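Local coordinates for 5'-deoxynucleotidase (Archaeoglobus fulgidus, PDB 1YNB), which probably hydrolyses 2'-deoxyribonucleoside 5'-phosphates to the deoxynucleoside and phosphate, as a metal-dependent homodimeric HD-domain phosphohydrolase, at residues V149-D154 with E158-L163. Residues are numbered along the deposited sequence; the frame is centred on the assembly and turned at random.
Sequences VELKTD and EIYRVL
A chi1 of 177° sets CG of Y160 opposite the backbone N and stretches the ring back from helix 154-166 along the loop that leads into that helix, where V149 and L151 meet it at two levels. At the root of the side chain, L151, whose own CG lies beside its backbone N, sends CD1 to within 3.4 Å of Y160 CB, and the same methyl also reaches the ring carbon CG of Y160. Farther out, V149 comes obliquely to the phenol end: its CB lies 3.9 Å from Y160 CZ, while its CG2 stands near Y160 CE1. The hydroxyl of Y160 makes no hydrogen bond to V149; it bonds to the backbone O of A146, so one side chain ties the helix to the incoming loop by apolar packing and by a hydrogen bond. After L151 the chain runs into helix 154-166. T153 is the N-cap, its OG1 accepting from the backbone N of A156, and the first turn is closed by the bond from E158 N to D154 O, 3.0 Å long with an N-H...O angle of 150°. The carboxylate of D122 on helix 117-135 accepts one hydrogen bond at each oxygen, OD1 from K152 N and OD2 from T153 N, joining the loop to the HD-domain helical core, while E158 packs against M7 of the second subunit. The chemistry thus divides by place: apolar side chains of V149 and L151 pack against the two ends of the tyrosine side chain, and backbone carbonyls engage its hydroxyl and the amide of E158, which together tie helix 154-166 to the loop before it.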
# COMPACT_ATOMS: atom_id res chain seq x y z
N VAL A 149 11.36 -20.00 14.97
CA VAL A 149 11.75 -18.63 15.27
C VAL A 149 11.99 -18.54 16.75
O VAL A 149 11.15 -18.95 17.54
CB VAL A 149 10.65 -17.64 14.86
CG1 VAL A 149 11.00 -16.23 15.35
CG2 VAL A 149 10.51 -17.64 13.37
N GLU A 150 13.15 -18.00 17.11
CA GLU A 150 13.53 -17.84 18.50
C GLU A 150 13.19 -16.43 18.97
O GLU A 150 13.89 -15.49 18.65
CB GLU A 150 15.04 -18.06 18.65
CG GLU A 150 15.59 -19.34 18.03
CD GLU A 150 15.06 -20.61 18.68
OE1 GLU A 150 15.79 -21.63 18.67
OE2 GLU A 150 13.92 -20.61 19.19
N LEU A 151 12.10 -16.30 19.71
CA LEU A 151 11.68 -15.00 20.22
C LEU A 151 12.06 -14.99 21.69
O LEU A 151 12.17 -16.05 22.30
CB LEU A 151 10.17 -14.85 20.06
CG LEU A 151 9.73 -14.85 18.58
CD1 LEU A 151 8.23 -15.05 18.48
CD2 LEU A 151 10.17 -13.55 17.91
N LYS A 152 12.24 -13.80 22.26
CA LYS A 152 12.63 -13.67 23.66
C LYS A 152 11.48 -13.31 24.59
O LYS A 152 11.43 -13.81 25.71
CB LYS A 152 13.72 -12.62 23.82
CG LYS A 152 14.99 -12.80 22.99
CD LYS A 152 15.87 -11.56 23.17
CE LYS A 152 16.87 -11.33 22.03
NZ LYS A 152 17.36 -9.90 21.96
N THR A 153 10.57 -12.44 24.14
CA THR A 153 9.47 -12.02 25.01
C THR A 153 8.23 -12.89 24.99
O THR A 153 7.93 -13.53 23.98
CB THR A 153 9.04 -10.56 24.73
OG1 THR A 153 8.30 -10.48 23.49
CG2 THR A 153 10.26 -9.67 24.64
N ASP A 154 7.52 -12.93 26.11
CA ASP A 154 6.32 -13.74 26.19
C ASP A 154 5.25 -13.19 25.26
O ASP A 154 4.41 -13.94 24.76
CB ASP A 154 5.75 -13.75 27.61
CG ASP A 154 6.58 -14.62 28.58
OD1 ASP A 154 7.45 -15.41 28.13
OD2 ASP A 154 6.31 -14.50 29.79
N GLU A 158 3.47 -15.38 22.30
CA GLU A 158 2.03 -15.59 22.23
C GLU A 158 1.50 -15.21 20.83
O GLU A 158 0.71 -15.96 20.22
CB GLU A 158 1.36 -14.75 23.34
CG GLU A 158 -0.17 -14.89 23.45
CD GLU A 158 -0.76 -14.34 24.79
OE1 GLU A 158 -0.20 -13.39 25.40
OE2 GLU A 158 -1.83 -14.85 25.22
N ILE A 159 1.93 -14.07 20.33
CA ILE A 159 1.48 -13.61 18.99
C ILE A 159 1.95 -14.63 17.93
O ILE A 159 1.21 -14.98 17.03
CB ILE A 159 2.08 -12.22 18.68
CG1 ILE A 159 1.37 -11.17 19.52
CG2 ILE A 159 1.86 -11.85 17.18
CD1 ILE A 159 1.97 -9.80 19.33
N TYR A 160 3.19 -15.06 18.04
CA TYR A 160 3.75 -16.04 17.10
C TYR A 160 2.94 -17.35 17.14
O TYR A 160 2.62 -17.93 16.10
CB TYR A 160 5.20 -16.32 17.48
CG TYR A 160 5.88 -17.36 16.65
CD1 TYR A 160 6.12 -17.15 15.29
CD2 TYR A 160 6.27 -18.58 17.20
CE1 TYR A 160 6.74 -18.11 14.51
CE2 TYR A 160 6.90 -19.58 16.41
CZ TYR A 160 7.13 -19.33 15.07
OH TYR A 160 7.76 -20.27 14.28
N ARG A 161 2.62 -17.81 18.34
CA ARG A 161 1.86 -19.05 18.46
C ARG A 161 0.53 -18.96 17.71
O ARG A 161 0.15 -19.89 17.00
CB ARG A 161 1.60 -19.41 19.95
CG ARG A 161 0.79 -20.70 20.09
CD ARG A 161 0.56 -21.13 21.51
NE ARG A 161 -0.14 -22.42 21.55
CZ ARG A 161 -0.63 -22.97 22.66
NH1 ARG A 161 -0.50 -22.34 23.83
NH2 ARG A 161 -1.23 -24.15 22.63
N VAL A 162 -0.18 -17.84 17.87
CA VAL A 162 -1.46 -17.69 17.18
C VAL A 162 -1.24 -17.52 15.66
O VAL A 162 -2.03 -18.06 14.88
CB VAL A 162 -2.28 -16.50 17.76
CG1 VAL A 162 -3.57 -16.25 16.95
CG2 VAL A 162 -2.66 -16.85 19.21
N LEU A 163 -0.19 -16.80 15.27
CA LEU A 163 0.13 -16.60 13.84
C LEU A 163 0.23 -17.98 13.18
O LEU A 163 -0.33 -18.22 12.11
CB LEU A 163 1.50 -15.94 13.67
CG LEU A 163 2.05 -15.20 12.43
CD1 LEU A 163 3.50 -15.64 12.17
CD2 LEU A 163 1.13 -15.29 11.23